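PDB 3C5M: oligogalacturonate lyase from Vibrio parahaemolyticus RIMD 2210633, which probably cleaves short oligogalacturonides derived from pectin by beta-elimination, as a manganese-binding lyase built on a seven-bladed beta-propeller. Local coordinates for residues Ser256-Lys259 / Arg264-Tyr267; Gln150-Trp155 / Ala159-Thr164. All blocks are in the same frame, centred on the assembly; numbering follows the deposited sequence.

Contact 1 of 2, residues Ser256-Lys259 / Arg264-Tyr267; sequences SYFK and RVIY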
loop_
_atom_site.group_PDB
_atom_site.type_symbol
_atom_site.label_atom_id
_atom_site.label_comp_id
_atom_site.label_asym_id
_atom_site.label_seq_id
_atom_site.Cartn_x
_atom_site.Cartn_y
_atom_site.Cartn_z
ATOM N N SER A 256 -8.527 15.162 -3.261
ATOM C CA SER A 256 -8.973 15.810 -4.483
ATOM C C SER A 256 -8.285 17.154 -4.662
ATOM O O SER A 256 -7.915 17.806 -3.683
ATOM C CB SER A 256 -10.492 16.003 -4.464
ATOM O OG SER A 256 -10.887 16.857 -3.408
ATOM N N TYR A 257 -8.111 17.552 -5.920
ATOM C CA TYR A 257 -7.474 18.821 -6.264
ATOM C C TYR A 257 -8.286 19.530 -7.331
ATOM O O TYR A 257 -8.600 18.955 -8.369
ATOM C CB TYR A 257 -6.042 18.590 -6.771
ATOM C CG TYR A 257 -5.297 19.867 -7.140
ATOM C CD1 TYR A 257 -5.440 20.450 -8.408
ATOM C CD2 TYR A 257 -4.477 20.515 -6.211
ATOM C CE1 TYR A 257 -4.786 21.646 -8.738
ATOM C CE2 TYR A 257 -3.821 21.712 -6.533
ATOM C CZ TYR A 257 -3.983 22.270 -7.796
ATOM O OH TYR A 257 -3.359 23.460 -8.105
ATOM N N PHE A 258 -8.625 20.784 -7.062
ATOM C CA PHE A 258 -9.404 21.591 -7.993
ATOM C C PHE A 258 -8.483 22.570 -8.722
ATOM O O PHE A 258 -7.725 23.311 -8.087
ATOM C CB PHE A 258 -10.476 22.369 -7.229
ATOM C CG PHE A 258 -11.348 21.508 -6.354
ATOM C CD1 PHE A 258 -12.505 20.927 -6.855
ATOM C CD2 PHE A 258 -11.003 21.271 -5.026
ATOM C CE1 PHE A 258 -13.308 20.123 -6.045
ATOM C CE2 PHE A 258 -11.798 20.469 -4.209
ATOM C CZ PHE A 258 -12.952 19.896 -4.721
ATOM N N LYS A 259 -8.545 22.573 -10.052
ATOM C CA LYS A 259 -7.712 23.474 -10.841
ATOM C C LYS A 259 -8.092 24.918 -10.543
ATOM O O LYS A 259 -9.212 25.355 -10.826
ATOM C CB LYS A 259 -7.871 23.199 -12.344
ATOM C CG LYS A 259 -9.314 23.212 -12.846
ATOM C CD LYS A 259 -9.400 23.166 -14.378
ATOM C CE LYS A 259 -9.185 24.545 -15.020
ATOM N NZ LYS A 259 -7.850 25.143 -14.738
ATOM N N ARG A 264 -5.122 21.061 -1.881
ATOM C CA ARG A 264 -5.566 19.679 -1.896
ATOM C C ARG A 264 -6.322 19.388 -0.606
ATOM O O ARG A 264 -5.879 19.767 0.473
ATOM C CB ARG A 264 -4.345 18.769 -2.020
ATOM C CG ARG A 264 -3.482 19.097 -3.230
ATOM C CD ARG A 264 -1.999 19.050 -2.893
ATOM N NE ARG A 264 -1.551 17.712 -2.502
ATOM C CZ ARG A 264 -1.568 16.647 -3.300
ATOM N NH1 ARG A 264 -1.138 15.474 -2.851
ATOM N NH2 ARG A 264 -2.014 16.754 -4.545
ATOM N N VAL A 265 -7.470 18.730 -0.717
ATOM C CA VAL A 265 -8.256 18.413 0.468
ATOM C C VAL A 265 -8.648 16.944 0.554
ATOM O O VAL A 265 -9.037 16.333 -0.440
ATOM C CB VAL A 265 -9.534 19.274 0.534
ATOM C CG1 VAL A 265 -9.166 20.712 0.801
ATOM C CG2 VAL A 265 -10.301 19.176 -0.764
ATOM N N ILE A 266 -8.534 16.384 1.755
ATOM C CA ILE A 266 -8.872 14.991 1.995
ATOM C C ILE A 266 -10.386 14.841 2.060
ATOM O O ILE A 266 -11.083 15.710 2.575
ATOM C CB ILE A 266 -8.275 14.499 3.316
ATOM C CG1 ILE A 266 -6.768 14.756 3.332
ATOM C CG2 ILE A 266 -8.569 13.023 3.496
ATOM C CD1 ILE A 266 -6.081 14.379 4.633
ATOM N N TYR A 267 -10.889 13.726 1.547
ATOM C CA TYR A 267 -12.318 13.474 1.527
ATOM C C TYR A 267 -12.645 12.080 2.014
ATOM O O TYR A 267 -11.866 11.159 1.815
ATOM C CB TYR A 267 -12.847 13.636 0.099
ATOM C CG TYR A 267 -13.325 15.022 -0.253
ATOM C CD1 TYR A 267 -14.627 15.426 0.041
ATOM C CD2 TYR A 267 -12.481 15.934 -0.881
ATOM C CE1 TYR A 267 -15.076 16.702 -0.285
ATOM C CE2 TYR A 267 -12.922 17.211 -1.208
ATOM C CZ TYR A 267 -14.218 17.588 -0.909
ATOM O OH TYR A 267 -14.658 18.847 -1.241
#

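Contact 2 of 2, residues Gln150-Trp155 / Ala159-Thr164; sequences QPLTSW and AEFYHT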
loop_
_atom_site.group_PDB
_atom_site.type_symbol
_atom_site.label_atom_id
_atom_site.label_comp_id
_atom_site.label_asym_id
_atom_site.label_seq_id
_atom_site.Cartn_x
_atom_site.Cartn_y
_atom_site.Cartn_z
ATOM N N GLN A 150 1.067 -3.913 -22.664
ATOM C CA GLN A 150 2.145 -3.119 -23.243
ATOM C C GLN A 150 3.064 -2.648 -22.123
ATOM O O GLN A 150 2.607 -2.162 -21.092
ATOM C CB GLN A 150 1.594 -1.899 -23.980
ATOM C CG GLN A 150 0.684 -2.207 -25.155
ATOM C CD GLN A 150 0.327 -0.958 -25.951
ATOM O OE1 GLN A 150 -0.201 0.015 -25.406
ATOM N NE2 GLN A 150 0.614 -0.983 -27.249
ATOM N N PRO A 151 4.379 -2.780 -22.317
ATOM C CA PRO A 151 5.347 -2.360 -21.301
ATOM C C PRO A 151 5.349 -0.847 -21.099
ATOM O O PRO A 151 5.764 -0.096 -21.979
ATOM C CB PRO A 151 6.668 -2.876 -21.862
ATOM C CG PRO A 151 6.466 -2.735 -23.341
ATOM C CD PRO A 151 5.064 -3.277 -23.523
ATOM N N LEU A 152 4.876 -0.406 -19.940
ATOM C CA LEU A 152 4.822 1.017 -19.620
ATOM C C LEU A 152 6.217 1.529 -19.271
ATOM O O LEU A 152 6.569 1.643 -18.098
ATOM C CB LEU A 152 3.883 1.250 -18.434
ATOM C CG LEU A 152 2.443 0.755 -18.569
ATOM C CD1 LEU A 152 1.733 0.859 -17.230
ATOM C CD2 LEU A 152 1.727 1.566 -19.624
ATOM N N THR A 153 7.004 1.835 -20.298
ATOM C CA THR A 153 8.367 2.336 -20.128
ATOM C C THR A 153 8.409 3.811 -19.696
ATOM O O THR A 153 8.981 4.156 -18.655
ATOM C CB THR A 153 9.173 2.171 -21.447
ATOM O OG1 THR A 153 9.330 0.777 -21.741
ATOM C CG2 THR A 153 10.543 2.823 -21.335
ATOM N N SER A 154 7.795 4.674 -20.500
ATOM C CA SER A 154 7.764 6.108 -20.223
ATOM C C SER A 154 6.342 6.667 -20.189
ATOM O O SER A 154 5.388 5.971 -20.532
ATOM C CB SER A 154 8.566 6.844 -21.292
ATOM O OG SER A 154 8.077 6.528 -22.586
ATOM N N TRP A 155 6.208 7.928 -19.783
ATOM C CA TRP A 155 4.900 8.571 -19.719
ATOM C C TRP A 155 4.217 8.560 -21.085
ATOM O O TRP A 155 2.994 8.491 -21.173
ATOM C CB TRP A 155 5.037 10.008 -19.199
ATOM C CG TRP A 155 3.802 10.840 -19.387
ATOM C CD1 TRP A 155 3.426 11.499 -20.522
ATOM C CD2 TRP A 155 2.755 11.063 -18.429
ATOM N NE1 TRP A 155 2.212 12.119 -20.335
ATOM C CE2 TRP A 155 1.774 11.868 -19.060
ATOM C CE3 TRP A 155 2.548 10.661 -17.101
ATOM C CZ2 TRP A 155 0.601 12.280 -18.408
ATOM C CZ3 TRP A 155 1.377 11.072 -16.450
ATOM C CH2 TRP A 155 0.421 11.874 -17.109
ATOM N N ALA A 159 0.078 7.120 -21.284
ATOM C CA ALA A 159 -1.145 7.615 -21.899
ATOM C C ALA A 159 -1.490 6.744 -23.100
ATOM O O ALA A 159 -2.656 6.455 -23.351
ATOM C CB ALA A 159 -0.971 9.060 -22.323
ATOM N N GLU A 160 -0.464 6.319 -23.830
ATOM C CA GLU A 160 -0.637 5.466 -25.002
ATOM C C GLU A 160 -1.445 4.216 -24.664
ATOM O O GLU A 160 -2.419 3.890 -25.342
ATOM C CB GLU A 160 0.743 5.074 -25.553
ATOM C CG GLU A 160 0.846 3.665 -26.149
ATOM C CD GLU A 160 -0.008 3.472 -27.394
ATOM O OE1 GLU A 160 -0.033 2.341 -27.931
ATOM O OE2 GLU A 160 -0.652 4.448 -27.836
ATOM N N PHE A 161 -1.032 3.518 -23.613
ATOM C CA PHE A 161 -1.708 2.302 -23.180
ATOM C C PHE A 161 -3.152 2.580 -22.781
ATOM O O PHE A 161 -4.046 1.783 -23.047
ATOM C CB PHE A 161 -0.979 1.693 -21.990
ATOM C CG PHE A 161 -1.577 0.412 -21.522
ATOM C CD1 PHE A 161 -1.474 -0.739 -22.303
ATOM C CD2 PHE A 161 -2.253 0.348 -20.308
ATOM C CE1 PHE A 161 -2.039 -1.950 -21.877
ATOM C CE2 PHE A 161 -2.822 -0.854 -19.870
ATOM C CZ PHE A 161 -2.715 -2.010 -20.657
ATOM N N TYR A 162 -3.373 3.719 -22.136
ATOM C CA TYR A 162 -4.710 4.088 -21.696
ATOM C C TYR A 162 -5.689 4.169 -22.850
ATOM O O TYR A 162 -6.831 3.725 -22.737
ATOM C CB TYR A 162 -4.673 5.430 -20.975
ATOM C CG TYR A 162 -6.035 6.031 -20.747
ATOM C CD1 TYR A 162 -6.581 6.937 -21.651
ATOM C CD2 TYR A 162 -6.775 5.699 -19.616
ATOM C CE1 TYR A 162 -7.837 7.505 -21.425
ATOM C CE2 TYR A 162 -8.027 6.257 -19.383
ATOM C CZ TYR A 162 -8.551 7.159 -20.287
ATOM O OH TYR A 162 -9.780 7.721 -20.029
ATOM N N HIS A 163 -5.232 4.745 -23.956
ATOM C CA HIS A 163 -6.063 4.903 -25.136
ATOM C C HIS A 163 -6.285 3.594 -25.885
ATOM O O HIS A 163 -7.272 3.448 -26.608
ATOM C CB HIS A 163 -5.447 5.942 -26.081
ATOM C CG HIS A 163 -5.505 7.344 -25.560
ATOM N ND1 HIS A 163 -6.687 7.952 -25.193
ATOM C CD2 HIS A 163 -4.529 8.259 -25.345
ATOM C CE1 HIS A 163 -6.437 9.180 -24.774
ATOM N NE2 HIS A 163 -5.135 9.391 -24.856
ATOM N N THR A 164 -5.380 2.636 -25.711
ATOM C CA THR A 164 -5.520 1.359 -26.397
ATOM C C THR A 164 -6.695 0.567 -25.824
ATOM O O THR A 164 -6.970 -0.554 -26.259
ATOM C CB THR A 164 -4.212 0.512 -26.302
ATOM O OG1 THR A 164 -4.174 -0.433 -27.380
ATOM C CG2 THR A 164 -4.146 -0.252 -24.990
#

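Contact 1 of 2, residues Ser256-Lys259 / Arg264-Tyr267
Ser256 and Val265 face each other as an antiparallel hydrogen-bonded pair, with Ser256 N giving its hydrogen to Val265 O at 3.1 Å and Val265 N returning the bond to Ser256 O at 3.1 Å, while the strand segments 256-258 and 264-267 run at 142° to one another. Just before Val265, Arg264 CA makes a CA-H...O contact with the same Ser256 O.

The side chains of Ser256, Val265 and Tyr267 gather on one side of the hairpin. Ser256 OG reaches the CD2-CE2 side of the Tyr267 ring, and Val265 CG2 lies 3.6 Å from the same Ser256 OG. Phe258 reaches this group with its ring edge: CG stands anti to the carbonyl carbon (chi1 -53°), and the edge comes to Val265 CG2, with Phe258 CE2 4.0 Å away, and to Tyr267 OH. On the other side, Arg264 CG meets the Tyr257 ring at its edge, in plane, 3.4 Å from Tyr257 CD2. The arginine chain then bends away, and its NH1 makes a weak hydrogen bond to Cys285 O of strand 285-290 in the next sheet.

The polar hold across this contact is thus the backbone pair; the side chains add mostly apolar contact.

Contact 2 of 2, residues Gln150-Trp155 / Ala159-Thr164
The Phe161 ring takes Gln150 OE1 at its edge, in plane, 3.4 Å from Phe161 CD1, an arrangement that would suit a partly negative oxygen at the weakly positive rim of the ring. The amide plane is turned 40° from the ring. Gln150 CB comes to the same corner, 3.7 Å from Phe161 CD1, and Leu152 CD2 approaches obliquely from the root of the side chain, 3.6 Å from Phe161 CB. Trp189 meets the Phe161 ring edge-to-face and also touches Leu152, which makes this a small apolar cluster beside the helix.

Phe161 points its ring at the loop because CG is anti to the backbone N (chi1 -178°). Gln150 runs out extended beyond CG and crosses the Glu160 side chain at about a right angle. Gln150 NE2 gives a weak hydrogen bond to Glu160 OE1 at 3.5 Å, whereas Gln150 OE1 and Glu160 OE1, two acceptors, sit close without bonding. The polar grip here is therefore slight.

At the other end of the contact Ala159 N bonds to Trp155 O at 3.2 Å, an i+4 to i bond in the first turn of the helix. Ser154 occupies the N-cap position just before it, and Leu152 is the centre of an inverse gamma turn. The arrangement is that of a loop turning into a surface helix and packing back on it: residues 150-155 and helix 155-163 belong to the long connection between strands 138-145 and 168-174, neighbouring strands of one propeller blade.

How the contacts relate
Contact 1 pairs two neighbouring strands, and contact 2 lies in the connection between two such strands, in a different blade of the propeller. Contact 2 belongs to the helical excursion between strands 138-145 and 168-174, and contact 1 to the hairpin of strands 252-258 and 264-269. Their centres are 26 Å apart and their nearest atoms about 14 Å, so they do not touch. The manganese, held by His287, Gln350, His353 and His355, is about 12 Å from the Arg264 side chain, which is itself about 9 Å from the side chain of His287. In contact 2 the Leu152 side chain is about 12 Å from that of Gln350.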